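Local coordinates for protein nucleoside hydrolase, putative (Trypanosoma brucei, PDB 3FZ0) that belongs to the nucleoside hydrolase family, adopts an alpha/beta fold built round a mixed sheet, and holds a calcium ion, at residues Ile117-Glu122 against Pro148-Lys153; Arg7-Asp12 against Val128-Ala133; Phe300-Thr305 against Cys318-Gly323. The protein carries 2 engineered substitutions. All blocks are in the same frame, centred on the assembly; numbering follows the deposited sequence.

Contact 1. Residues Ile117-Glu122 against Pro148-Lys153; sequences ILEEAE and PDLFSK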
ATOM      1  N   ILE B 117      23.967  -3.773  27.943  1.00 64.28           N
ATOM      2  CA  ILE B 117      25.292  -3.437  27.442  1.00 64.43           C
ATOM      3  C   ILE B 117      25.478  -1.938  27.226  1.00 64.49           C
ATOM      4  O   ILE B 117      26.476  -1.372  27.666  1.00 64.27           O
ATOM      5  CB  ILE B 117      25.612  -4.252  26.174  1.00 64.72           C
ATOM      6  CG1 ILE B 117      25.938  -5.686  26.579  1.00 64.68           C
ATOM      7  CG2 ILE B 117      26.777  -3.627  25.316  1.00 63.97           C
ATOM      8  CD1 ILE B 117      25.496  -6.639  25.513  1.00 67.22           C
ATOM      9  N   LEU B 118      24.513  -1.296  26.576  1.00 64.77           N
ATOM     10  CA  LEU B 118      24.598   0.146  26.344  1.00 65.21           C
ATOM     11  C   LEU B 118      24.635   0.901  27.652  1.00 66.01           C
ATOM     12  O   LEU B 118      25.356   1.887  27.792  1.00 66.24           O
ATOM     13  CB  LEU B 118      23.448   0.652  25.472  1.00 64.70           C
ATOM     14  CG  LEU B 118      23.428   0.160  24.028  1.00 63.99           C
ATOM     15  CD1 LEU B 118      22.199   0.697  23.303  1.00 62.47           C
ATOM     16  CD2 LEU B 118      24.723   0.525  23.297  1.00 63.94           C
ATOM     17  N   GLU B 119      23.869   0.411  28.617  1.00 67.07           N
ATOM     18  CA  GLU B 119      23.743   1.079  29.910  1.00 68.49           C
ATOM     19  C   GLU B 119      25.056   1.004  30.639  1.00 68.67           C
ATOM     20  O   GLU B 119      25.487   1.978  31.217  1.00 69.05           O
ATOM     21  CB  GLU B 119      22.590   0.471  30.727  1.00 68.91           C
ATOM     22  CG  GLU B 119      22.405   1.021  32.120  1.00 71.48           C
ATOM     23  CD  GLU B 119      22.024   2.514  32.174  1.00 76.09           C
ATOM     24  OE1 GLU B 119      21.183   2.987  31.339  1.00 77.51           O
ATOM     25  OE2 GLU B 119      22.556   3.207  33.082  1.00 78.14           O
ATOM     26  N   GLU B 120      25.704  -0.156  30.581  1.00 69.35           N
ATOM     27  CA  GLU B 120      26.996  -0.381  31.254  1.00 70.07           C
ATOM     28  C   GLU B 120      28.238   0.121  30.492  1.00 69.67           C
ATOM     29  O   GLU B 120      29.302   0.241  31.070  1.00 69.30           O
ATOM     30  CB  GLU B 120      27.163  -1.869  31.553  1.00 70.13           C
ATOM     31  CG  GLU B 120      26.174  -2.420  32.585  1.00 71.80           C
ATOM     32  CD  GLU B 120      26.077  -3.951  32.606  1.00 71.93           C
ATOM     33  OE1 GLU B 120      26.666  -4.626  31.745  1.00 74.15           O
ATOM     34  OE2 GLU B 120      25.368  -4.475  33.488  1.00 74.93           O
ATOM     35  N   ALA B 121      28.079   0.395  29.196  1.00 69.81           N
ATOM     36  CA  ALA B 121      29.139   0.867  28.309  1.00 69.74           C
ATOM     37  C   ALA B 121      29.842   2.086  28.836  1.00 70.09           C
ATOM     38  O   ALA B 121      29.204   3.030  29.316  1.00 70.22           O
ATOM     39  CB  ALA B 121      28.581   1.165  26.928  1.00 69.27           C
ATOM     40  N   GLU B 122      31.161   2.059  28.702  1.00 70.79           N
ATOM     41  CA  GLU B 122      32.016   3.158  29.145  1.00 72.07           C
ATOM     42  C   GLU B 122      32.889   3.676  27.987  1.00 72.03           C
ATOM     43  O   GLU B 122      34.101   3.445  27.982  1.00 72.40           O
ATOM     44  CB  GLU B 122      32.855   2.722  30.361  1.00 71.36           C
ATOM     45  CG  GLU B 122      32.017   2.489  31.646  1.00 72.81           C
ATOM     46  CD  GLU B 122      32.759   1.658  32.706  1.00 73.40           C
ATOM     47  OE1 GLU B 122      33.348   0.612  32.332  1.00 77.87           O
ATOM     48  OE2 GLU B 122      32.765   2.046  33.905  1.00 71.41           O
ATOM     49  N   PRO B 148      15.457   4.747  23.407  1.00 62.70           N
ATOM     50  CA  PRO B 148      16.197   5.303  22.265  1.00 62.65           C
ATOM     51  C   PRO B 148      17.490   6.056  22.639  1.00 62.67           C
ATOM     52  O   PRO B 148      18.468   5.986  21.892  1.00 62.72           O
ATOM     53  CB  PRO B 148      15.168   6.241  21.590  1.00 62.69           C
ATOM     54  CG  PRO B 148      14.160   6.570  22.696  1.00 62.33           C
ATOM     55  CD  PRO B 148      14.101   5.315  23.534  1.00 62.62           C
ATOM     56  N   ASP B 149      17.475   6.764  23.768  1.00 62.86           N
ATOM     57  CA  ASP B 149      18.616   7.574  24.239  1.00 63.15           C
ATOM     58  C   ASP B 149      19.949   6.843  24.377  1.00 62.98           C
ATOM     59  O   ASP B 149      21.001   7.410  24.076  1.00 63.71           O
ATOM     60  CB  ASP B 149      18.302   8.253  25.586  1.00 62.97           C
ATOM     61  CG  ASP B 149      17.366   9.459  25.445  1.00 63.71           C
ATOM     62  OD1 ASP B 149      17.106   9.920  24.317  1.00 63.35           O
ATOM     63  OD2 ASP B 149      16.890   9.959  26.486  1.00 66.67           O
ATOM     64  N   LEU B 150      19.908   5.599  24.855  1.00 62.47           N
ATOM     65  CA  LEU B 150      21.117   4.836  25.097  1.00 61.81           C
ATOM     66  C   LEU B 150      21.926   4.582  23.834  1.00 61.56           C
ATOM     67  O   LEU B 150      23.123   4.323  23.913  1.00 61.54           O
ATOM     68  CB  LEU B 150      20.798   3.510  25.800  1.00 61.35           C
ATOM     69  CG  LEU B 150      20.422   3.630  27.270  1.00 61.20           C
ATOM     70  CD1 LEU B 150      19.790   2.338  27.745  1.00 59.12           C
ATOM     71  CD2 LEU B 150      21.639   4.045  28.134  1.00 60.26           C
ATOM     72  N   PHE B 151      21.282   4.660  22.678  1.00 61.46           N
ATOM     73  CA  PHE B 151      21.948   4.340  21.409  1.00 61.69           C
ATOM     74  C   PHE B 151      22.973   5.364  20.953  1.00 62.26           C
ATOM     75  O   PHE B 151      23.769   5.095  20.061  1.00 62.77           O
ATOM     76  CB  PHE B 151      20.935   4.015  20.331  1.00 60.96           C
ATOM     77  CG  PHE B 151      20.366   2.643  20.473  1.00 61.60           C
ATOM     78  CD1 PHE B 151      19.333   2.382  21.392  1.00 60.87           C
ATOM     79  CD2 PHE B 151      20.890   1.579  19.733  1.00 59.73           C
ATOM     80  CE1 PHE B 151      18.830   1.074  21.538  1.00 59.81           C
ATOM     81  CE2 PHE B 151      20.392   0.305  19.887  1.00 58.76           C
ATOM     82  CZ  PHE B 151      19.364   0.052  20.772  1.00 59.94           C
ATOM     83  N   SER B 152      22.985   6.516  21.611  1.00 62.51           N
ATOM     84  CA  SER B 152      23.972   7.537  21.318  1.00 62.94           C
ATOM     85  C   SER B 152      25.332   7.132  21.909  1.00 63.28           C
ATOM     86  O   SER B 152      26.342   7.755  21.599  1.00 63.47           O
ATOM     87  CB  SER B 152      23.516   8.888  21.880  1.00 62.26           C
ATOM     88  OG  SER B 152      23.665   8.870  23.278  1.00 62.68           O
ATOM     89  N   LYS B 153      25.346   6.110  22.768  1.00 63.22           N
ATOM     90  CA  LYS B 153      26.597   5.611  23.337  1.00 63.68           C
ATOM     91  C   LYS B 153      27.438   4.845  22.316  1.00 63.43           C
ATOM     92  O   LYS B 153      28.607   4.579  22.557  1.00 64.15           O
ATOM     93  CB  LYS B 153      26.355   4.747  24.584  1.00 63.59           C
ATOM     94  CG  LYS B 153      25.849   5.509  25.824  1.00 64.31           C
ATOM     95  CD  LYS B 153      26.556   4.898  26.984  1.00 67.45           C
ATOM     96  CE  LYS B 153      25.867   5.089  28.295  1.00 69.42           C
ATOM     97  NZ  LYS B 153      26.432   4.052  29.247  1.00 68.62           N
TER
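The C-terminal end of helix 110-120 is joined to the 3-10 turn 149-153 by Lys153, on one side of the alpha/beta nucleoside hydrolase fold. The ammonium group of Lys153 reaches across and meets three backbone carbonyls at the point where the chain leaves the helix. Lys153 NZ donates to Leu118 O at 2.8 Å, lying in the carbonyl plane, and to Ala121 O at 3.0 Å, this time on a lone pair. The third bond, Lys153 NZ to Glu119 O at 3.0 Å, comes from above the carbonyl plane, with a C=O...N angle of only 111°. Three acceptors thus grip one nitrogen, and the positive charge would be expected to offset the partial negative charge of the helix end. The Lys153 chain bends at chi2 (-141°), and its CD passes 4.2 Å from Ala121 CB on the way.

Beside these bonds, Leu118 fills the apolar part of the contact. Leu118 CB meets Leu150 CB at 3.9 Å, while the carboxylate oxygen OE1 of Glu119 lies against the Leu150 methyl CD2. The Phe151 ring also touches Leu131, and Ala143 and Leu144 of helix 138-146. Leu118 CD1 sits 3.6 Å from the Phe151 ring centroid, almost exactly on the ring normal, in a CH-pi contact.

Contact 2. Residues Arg7-Asp12 against Val128-Ala133; sequences RKLIID and VYQLVA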
ATOM      1  N   ARG B   7      37.772  -1.791  19.775  1.00 62.61           N
ATOM      2  CA  ARG B   7      36.368  -1.864  19.455  1.00 62.68           C
ATOM      3  C   ARG B   7      35.697  -2.947  20.304  1.00 62.80           C
ATOM      4  O   ARG B   7      36.225  -4.039  20.477  1.00 62.58           O
ATOM      5  CB  ARG B   7      36.186  -2.163  17.958  1.00 62.67           C
ATOM      6  CG  ARG B   7      36.436  -0.968  17.046  1.00 62.71           C
ATOM      7  CD  ARG B   7      36.658  -1.362  15.600  1.00 63.94           C
ATOM      8  NE  ARG B   7      37.448  -0.359  14.885  1.00 65.39           N
ATOM      9  CZ  ARG B   7      36.912   0.616  14.164  1.00 64.96           C
ATOM     10  NH1 ARG B   7      35.596   0.706  14.061  1.00 65.89           N
ATOM     11  NH2 ARG B   7      37.683   1.491  13.543  1.00 64.65           N
ATOM     12  N   LYS B   8      34.522  -2.638  20.833  1.00 63.01           N
ATOM     13  CA  LYS B   8      33.696  -3.630  21.513  1.00 63.16           C
ATOM     14  C   LYS B   8      32.462  -3.784  20.669  1.00 62.89           C
ATOM     15  O   LYS B   8      31.744  -2.818  20.460  1.00 63.72           O
ATOM     16  CB  LYS B   8      33.302  -3.152  22.922  1.00 63.13           C
ATOM     17  CG  LYS B   8      34.454  -2.686  23.806  1.00 64.23           C
ATOM     18  CD  LYS B   8      35.465  -3.795  23.987  1.00 66.71           C
ATOM     19  CE  LYS B   8      36.519  -3.446  25.048  1.00 68.25           C
ATOM     20  NZ  LYS B   8      37.712  -4.356  24.862  1.00 67.31           N
ATOM     21  N   LEU B   9      32.208  -4.975  20.157  1.00 63.10           N
ATOM     22  CA  LEU B   9      31.047  -5.177  19.281  1.00 63.43           C
ATOM     23  C   LEU B   9      29.928  -5.994  19.882  1.00 63.48           C
ATOM     24  O   LEU B   9      30.152  -6.951  20.590  1.00 64.36           O
ATOM     25  CB  LEU B   9      31.430  -5.844  17.975  1.00 63.29           C
ATOM     26  CG  LEU B   9      32.600  -5.392  17.123  1.00 64.40           C
ATOM     27  CD1 LEU B   9      32.372  -6.012  15.723  1.00 64.35           C
ATOM     28  CD2 LEU B   9      32.712  -3.875  17.047  1.00 65.02           C
ATOM     29  N   ILE B  10      28.711  -5.589  19.580  1.00 63.93           N
ATOM     30  CA  ILE B  10      27.515  -6.396  19.751  1.00 63.58           C
ATOM     31  C   ILE B  10      27.223  -6.893  18.348  1.00 63.71           C
ATOM     32  O   ILE B  10      27.211  -6.118  17.386  1.00 64.28           O
ATOM     33  CB  ILE B  10      26.334  -5.533  20.251  1.00 63.36           C
ATOM     34  CG1 ILE B  10      26.725  -4.771  21.525  1.00 63.09           C
ATOM     35  CG2 ILE B  10      25.080  -6.384  20.447  1.00 63.14           C
ATOM     36  CD1 ILE B  10      25.781  -3.624  21.847  1.00 63.70           C
ATOM     37  N   ILE B  11      27.033  -8.187  18.196  1.00 63.62           N
ATOM     38  CA  ILE B  11      26.702  -8.699  16.881  1.00 63.82           C
ATOM     39  C   ILE B  11      25.323  -9.350  16.952  1.00 64.04           C
ATOM     40  O   ILE B  11      25.075 -10.294  17.726  1.00 64.08           O
ATOM     41  CB  ILE B  11      27.780  -9.676  16.321  1.00 63.93           C
ATOM     42  CG1 ILE B  11      29.095  -8.932  16.090  1.00 64.02           C
ATOM     43  CG2 ILE B  11      27.294 -10.315  14.995  1.00 63.27           C
ATOM     44  CD1 ILE B  11      30.266  -9.822  15.773  1.00 63.20           C
ATOM     45  N   ASP B  12      24.406  -8.798  16.182  1.00 63.95           N
ATOM     46  CA  ASP B  12      23.055  -9.335  16.115  1.00 63.66           C
ATOM     47  C   ASP B  12      22.964 -10.137  14.853  1.00 63.04           C
ATOM     48  O   ASP B  12      23.347  -9.659  13.801  1.00 62.99           O
ATOM     49  CB  ASP B  12      22.028  -8.212  16.143  1.00 63.86           C
ATOM     50  CG  ASP B  12      20.621  -8.729  16.300  1.00 65.78           C
ATOM     51  OD1 ASP B  12      19.994  -8.960  15.247  1.00 68.49           O
ATOM     52  OD2 ASP B  12      20.150  -8.942  17.442  1.00 67.46           O
ATOM     53  N   VAL B 128      35.453   2.194  21.845  1.00 59.89           N
ATOM     54  CA  VAL B 128      34.286   2.553  21.078  1.00 58.96           C
ATOM     55  C   VAL B 128      33.420   1.302  20.914  1.00 59.58           C
ATOM     56  O   VAL B 128      33.920   0.187  20.638  1.00 59.07           O
ATOM     57  CB  VAL B 128      34.669   3.232  19.728  1.00 58.38           C
ATOM     58  CG1 VAL B 128      35.167   2.208  18.696  1.00 58.61           C
ATOM     59  CG2 VAL B 128      33.501   3.978  19.169  1.00 57.28           C
ATOM     60  N   TYR B 129      32.124   1.483  21.123  1.00 60.04           N
ATOM     61  CA  TYR B 129      31.179   0.390  20.995  1.00 60.04           C
ATOM     62  C   TYR B 129      30.484   0.486  19.654  1.00 60.46           C
ATOM     63  O   TYR B 129      30.123   1.587  19.225  1.00 60.36           O
ATOM     64  CB  TYR B 129      30.143   0.453  22.108  1.00 59.42           C
ATOM     65  CG  TYR B 129      30.715   0.200  23.477  1.00 58.58           C
ATOM     66  CD1 TYR B 129      31.475   1.166  24.141  1.00 56.62           C
ATOM     67  CD2 TYR B 129      30.476  -1.002  24.138  1.00 59.20           C
ATOM     68  CE1 TYR B 129      31.995   0.926  25.433  1.00 57.23           C
ATOM     69  CE2 TYR B 129      30.991  -1.246  25.434  1.00 57.07           C
ATOM     70  CZ  TYR B 129      31.756  -0.296  26.065  1.00 58.06           C
ATOM     71  OH  TYR B 129      32.267  -0.543  27.344  1.00 58.36           O
ATOM     72  N   GLN B 130      30.304  -0.661  18.994  1.00 60.54           N
ATOM     73  CA  GLN B 130      29.632  -0.723  17.693  1.00 60.57           C
ATOM     74  C   GLN B 130      28.636  -1.880  17.671  1.00 60.55           C
ATOM     75  O   GLN B 130      28.863  -2.931  18.306  1.00 60.33           O
ATOM     76  CB  GLN B 130      30.657  -0.916  16.570  1.00 60.33           C
ATOM     77  CG  GLN B 130      31.595   0.234  16.389  1.00 60.91           C
ATOM     78  CD  GLN B 130      32.577   0.025  15.260  1.00 62.89           C
ATOM     79  OE1 GLN B 130      33.564  -0.696  15.404  1.00 64.45           O
ATOM     80  NE2 GLN B 130      32.329   0.675  14.131  1.00 62.75           N
ATOM     81  N   LEU B 131      27.528  -1.672  16.964  1.00 60.49           N
ATOM     82  CA  LEU B 131      26.535  -2.705  16.801  1.00 60.75           C
ATOM     83  C   LEU B 131      26.597  -3.044  15.344  1.00 60.97           C
ATOM     84  O   LEU B 131      26.494  -2.155  14.507  1.00 61.34           O
ATOM     85  CB  LEU B 131      25.147  -2.183  17.163  1.00 61.04           C
ATOM     86  CG  LEU B 131      23.959  -3.145  17.395  1.00 62.50           C
ATOM     87  CD1 LEU B 131      22.753  -2.344  17.779  1.00 64.24           C
ATOM     88  CD2 LEU B 131      23.612  -3.968  16.194  1.00 63.23           C
ATOM     89  N   VAL B 132      26.821  -4.318  15.034  1.00 60.69           N
ATOM     90  CA  VAL B 132      26.763  -4.784  13.666  1.00 60.24           C
ATOM     91  C   VAL B 132      25.606  -5.762  13.554  1.00 60.62           C
ATOM     92  O   VAL B 132      25.565  -6.729  14.296  1.00 61.69           O
ATOM     93  CB  VAL B 132      28.053  -5.495  13.301  1.00 60.50           C
ATOM     94  CG1 VAL B 132      28.048  -5.879  11.781  1.00 58.68           C
ATOM     95  CG2 VAL B 132      29.227  -4.601  13.677  1.00 59.87           C
ATOM     96  N   ALA B 133      24.677  -5.518  12.645  1.00 60.38           N
ATOM     97  CA  ALA B 133      23.452  -6.303  12.543  1.00 60.77           C
ATOM     98  C   ALA B 133      23.521  -7.131  11.290  1.00 60.97           C
ATOM     99  O   ALA B 133      23.620  -6.578  10.181  1.00 61.41           O
ATOM    100  CB  ALA B 133      22.215  -5.366  12.456  1.00 60.81           C
TER
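Strands 7-12 and 128-133, adjacent in the central mixed sheet of the alpha/beta nucleoside hydrolase fold, run parallel and in continuous register from Arg7 beside Val128 to Asp12 beside Ala133, their axes 4.7 Å apart at closest approach and 26° from parallel. Five backbone hydrogen bonds join them, from Lys8 N to Val128 O at one end to Asp12 N to Val132 O at the other, all between 2.9 and 3.0 Å.

On the face carrying Arg7, Leu9, Val128, Gln130 and Val132, the long arginine chain, extended from CG to NE, leans over the neighbouring strand. Arg7 NH1 donates to Gln130 OE1 at 2.8 Å with an N-H...O angle of 161°. The oxygen lies in the guanidinium plane, but NH1 stands above the amide plane, the two planes being turned 45° against each other. Gln130 NE2 is used elsewhere, donating to Pro160 O and Ala290 O, so both ends of this buried amide are held. Leu9 runs alongside Gln130 and places CD2 3.6 Å from Gln130 CB, while its CD1 touches Val132 CG2 at 4.0 Å.

On the other face Lys8 bends at chi2, which turns its amino end away toward a salt bridge with Glu33. Lys8 CB remains 3.8 Å from Tyr129 CD2, with CG over the ring near the rim.

Strand 32-39 continues the sheet beyond strand 6-13 through backbone bonds to Arg7, Leu9 and Ile11. Helix 282-291 covers Leu9 and Val132, helix 17-27 packs on Ile11, and Asp12 OD2 bonds to Thr38 and Asn139.

Contact 3. Residues Phe300-Thr305 against Cys318-Gly323; sequences FLTYVT and CIDWYG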
ATOM      1  N   PHE B 300      27.892   6.723  -0.669  1.00 63.26           N
ATOM      2  CA  PHE B 300      27.029   7.845  -0.961  1.00 62.38           C
ATOM      3  C   PHE B 300      26.121   8.146   0.236  1.00 61.57           C
ATOM      4  O   PHE B 300      25.219   7.362   0.574  1.00 61.59           O
ATOM      5  CB  PHE B 300      26.222   7.614  -2.251  1.00 62.50           C
ATOM      6  CG  PHE B 300      25.388   8.804  -2.653  1.00 63.20           C
ATOM      7  CD1 PHE B 300      26.001  10.020  -2.992  1.00 63.82           C
ATOM      8  CD2 PHE B 300      23.995   8.729  -2.660  1.00 62.82           C
ATOM      9  CE1 PHE B 300      25.225  11.165  -3.342  1.00 64.45           C
ATOM     10  CE2 PHE B 300      23.216   9.865  -3.015  1.00 63.02           C
ATOM     11  CZ  PHE B 300      23.826  11.076  -3.358  1.00 62.50           C
ATOM     12  N   LEU B 301      26.391   9.272   0.886  1.00 60.35           N
ATOM     13  CA  LEU B 301      25.622   9.693   2.049  1.00 59.35           C
ATOM     14  C   LEU B 301      24.368  10.444   1.610  1.00 58.99           C
ATOM     15  O   LEU B 301      24.451  11.496   0.962  1.00 59.21           O
ATOM     16  CB  LEU B 301      26.501  10.546   2.977  1.00 59.04           C
ATOM     17  CG  LEU B 301      25.879  11.220   4.227  1.00 60.21           C
ATOM     18  CD1 LEU B 301      25.168  10.214   5.142  1.00 60.11           C
ATOM     19  CD2 LEU B 301      26.899  12.052   5.031  1.00 58.19           C
ATOM     20  N   THR B 302      23.199   9.913   1.960  1.00 58.32           N
ATOM     21  CA  THR B 302      21.937  10.571   1.579  1.00 58.18           C
ATOM     22  C   THR B 302      20.809  10.103   2.492  1.00 58.39           C
ATOM     23  O   THR B 302      21.088   9.461   3.500  1.00 59.37           O
ATOM     24  CB  THR B 302      21.582  10.292   0.103  1.00 58.07           C
ATOM     25  OG1 THR B 302      20.386  10.996  -0.241  1.00 57.06           O
ATOM     26  CG2 THR B 302      21.394   8.784  -0.127  1.00 57.16           C
ATOM     27  N   TYR B 303      19.557  10.400   2.120  1.00 57.92           N
ATOM     28  CA  TYR B 303      18.379   9.891   2.824  1.00 57.71           C
ATOM     29  C   TYR B 303      17.924   8.544   2.261  1.00 57.93           C
ATOM     30  O   TYR B 303      17.715   8.405   1.052  1.00 57.78           O
ATOM     31  CB  TYR B 303      17.217  10.873   2.745  1.00 57.61           C
ATOM     32  CG  TYR B 303      15.964  10.363   3.421  1.00 58.26           C
ATOM     33  CD1 TYR B 303      15.840  10.387   4.833  1.00 58.49           C
ATOM     34  CD2 TYR B 303      14.891   9.864   2.664  1.00 57.41           C
ATOM     35  CE1 TYR B 303      14.695   9.919   5.467  1.00 58.02           C
ATOM     36  CE2 TYR B 303      13.733   9.393   3.288  1.00 56.80           C
ATOM     37  CZ  TYR B 303      13.650   9.418   4.689  1.00 58.70           C
ATOM     38  OH  TYR B 303      12.513   8.960   5.307  1.00 58.36           O
ATOM     39  N   VAL B 304      17.771   7.575   3.162  1.00 57.68           N
ATOM     40  CA  VAL B 304      17.326   6.241   2.850  1.00 57.38           C
ATOM     41  C   VAL B 304      16.195   5.841   3.798  1.00 58.38           C
ATOM     42  O   VAL B 304      16.194   6.200   4.991  1.00 58.06           O
ATOM     43  CB  VAL B 304      18.516   5.259   2.968  1.00 57.30           C
ATOM     44  CG1 VAL B 304      18.096   3.809   2.792  1.00 55.21           C
ATOM     45  CG2 VAL B 304      19.572   5.630   1.949  1.00 56.46           C
ATOM     46  N   THR B 305      15.209   5.132   3.247  1.00 58.77           N
ATOM     47  CA  THR B 305      14.179   4.489   4.061  1.00 59.12           C
ATOM     48  C   THR B 305      13.763   3.135   3.480  1.00 59.47           C
ATOM     49  O   THR B 305      14.231   2.756   2.426  1.00 60.07           O
ATOM     50  CB  THR B 305      12.983   5.427   4.329  1.00 59.09           C
ATOM     51  OG1 THR B 305      12.248   4.922   5.437  1.00 60.48           O
ATOM     52  CG2 THR B 305      12.065   5.549   3.143  1.00 57.77           C
ATOM     53  N   CYS B 318      14.590   2.439  -0.430  1.00 59.77           N
ATOM     54  CA  CYS B 318      14.412   3.708  -1.119  1.00 60.51           C
ATOM     55  C   CYS B 318      15.522   4.699  -0.801  1.00 60.29           C
ATOM     56  O   CYS B 318      15.754   5.025   0.349  1.00 60.91           O
ATOM     57  CB  CYS B 318      13.069   4.303  -0.708  1.00 60.96           C
ATOM     58  SG  CYS B 318      11.795   3.052  -0.847  1.00 64.54           S
ATOM     59  N   ILE B 319      16.171   5.205  -1.843  1.00 59.84           N
ATOM     60  CA  ILE B 319      17.350   6.042  -1.729  1.00 58.33           C
ATOM     61  C   ILE B 319      17.139   7.363  -2.489  1.00 58.75           C
ATOM     62  O   ILE B 319      16.731   7.355  -3.637  1.00 58.32           O
ATOM     63  CB  ILE B 319      18.562   5.292  -2.311  1.00 58.45           C
ATOM     64  CG1 ILE B 319      18.632   3.855  -1.769  1.00 56.20           C
ATOM     65  CG2 ILE B 319      19.878   6.081  -2.076  1.00 58.76           C
ATOM     66  CD1 ILE B 319      19.973   3.194  -1.996  1.00 53.28           C
ATOM     67  N   ASP B 320      17.391   8.498  -1.832  1.00 59.01           N
ATOM     68  CA  ASP B 320      17.230   9.825  -2.435  1.00 58.83           C
ATOM     69  C   ASP B 320      18.505  10.143  -3.213  1.00 58.90           C
ATOM     70  O   ASP B 320      19.405  10.793  -2.703  1.00 59.85           O
ATOM     71  CB  ASP B 320      17.013  10.838  -1.297  1.00 59.55           C
ATOM     72  CG  ASP B 320      16.375  12.146  -1.753  1.00 61.98           C
ATOM     73  OD1 ASP B 320      16.308  12.416  -2.969  1.00 65.00           O
ATOM     74  OD2 ASP B 320      15.923  12.919  -0.877  1.00 62.44           O
ATOM     75  N   TRP B 321      18.606   9.658  -4.438  1.00 58.59           N
ATOM     76  CA  TRP B 321      19.808   9.851  -5.246  1.00 58.18           C
ATOM     77  C   TRP B 321      20.128  11.317  -5.669  1.00 58.61           C
ATOM     78  O   TRP B 321      21.311  11.642  -5.874  1.00 58.84           O
ATOM     79  CB  TRP B 321      19.766   8.917  -6.480  1.00 58.05           C
ATOM     80  CG  TRP B 321      19.910   7.446  -6.134  1.00 58.46           C
ATOM     81  CD1 TRP B 321      18.900   6.523  -5.985  1.00 57.41           C
ATOM     82  CD2 TRP B 321      21.130   6.746  -5.874  1.00 58.22           C
ATOM     83  NE1 TRP B 321      19.425   5.293  -5.668  1.00 58.58           N
ATOM     84  CE2 TRP B 321      20.788   5.399  -5.584  1.00 58.52           C
ATOM     85  CE3 TRP B 321      22.487   7.122  -5.863  1.00 59.95           C
ATOM     86  CZ2 TRP B 321      21.753   4.424  -5.264  1.00 59.08           C
ATOM     87  CZ3 TRP B 321      23.476   6.128  -5.563  1.00 58.47           C
ATOM     88  CH2 TRP B 321      23.093   4.802  -5.268  1.00 58.39           C
ATOM     89  N   TYR B 322      19.107  12.183  -5.805  1.00 58.15           N
ATOM     90  CA  TYR B 322      19.290  13.517  -6.402  1.00 58.58           C
ATOM     91  C   TYR B 322      18.888  14.656  -5.459  1.00 59.37           C
ATOM     92  O   TYR B 322      19.001  15.836  -5.797  1.00 58.33           O
ATOM     93  CB  TYR B 322      18.461  13.637  -7.704  1.00 58.66           C
ATOM     94  CG  TYR B 322      18.738  12.558  -8.729  1.00 58.52           C
ATOM     95  CD1 TYR B 322      17.773  11.572  -9.050  1.00 56.26           C
ATOM     96  CD2 TYR B 322      19.984  12.504  -9.371  1.00 58.09           C
ATOM     97  CE1 TYR B 322      18.053  10.573 -10.005  1.00 55.25           C
ATOM     98  CE2 TYR B 322      20.264  11.520 -10.324  1.00 57.78           C
ATOM     99  CZ  TYR B 322      19.310  10.571 -10.647  1.00 56.82           C
ATOM    100  OH  TYR B 322      19.679   9.629 -11.586  1.00 57.95           O
ATOM    101  N   GLY B 323      18.418  14.281  -4.268  1.00 60.74           N
ATOM    102  CA  GLY B 323      17.975  15.220  -3.263  1.00 61.64           C
ATOM    103  C   GLY B 323      19.078  16.150  -2.842  1.00 62.25           C
ATOM    104  O   GLY B 323      20.202  15.738  -2.687  1.00 61.48           O
TER
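Phe300 and Trp321 pack at the open end of the beta hairpin 296-306/317-319, at the border of the central sheet within this chain. The phenyl and the six-membered indole ring are almost parallel, 4° apart, yet slid so far that they barely overlap, with centroids 5.5 Å apart. The closest approach of the two side chains is Phe300 CD2 to Trp321 CE3 at 3.9 Å. A chi1 of -176° swings the Phe300 ring away from its own N, and its edge meets Asp320 O. The indole is used by the second subunit too, whose Lys172 makes a cation-pi contact with it.

Thr302 crosses Asp320 at about a right angle, and Thr302 OG1 donates to Asp320 O at 2.7 Å. Its methyl CG2 turns instead to Ile319 CG2, which also meets Val304 CG2 at 4.1 Å where Val304 and Ile319 lie side by side in a non-hydrogen-bonded pair. Asp320, the centre of an inverse gamma turn, directs OD2 into a salt bridge with Arg333.

Antiparallel backbone bonding extends from the Thr305-Cys318 hydrogen-bonded pair to the turn, where Asp320 N donates to Tyr303 O at 2.9 Å with an N-H...O angle of 162°.

Contacts 1 and 2 are neighbours, their centres 12 Å apart, and they touch directly. Tyr129 OH of contact 2 probably hydrogen-bonds to Glu122 N of contact 1 (3.1 Å), and Ile10 CD1 lies 3.6 Å from Ile117 CG2, so the end of helix 110-120 packs on the face of the two strands. Contact 3 stands apart, about 25 Å from contact 2 and 28 Å from contact 1 between centres, although contacts 2 and 3 belong to the same mixed sheet. Asp12 of contact 2 has its side chain about 9 Å from the calcium ion, which is held by Asp14, Asp19, Leu134 and Asp283; Asp14 and Leu134 lie just beyond its two segments.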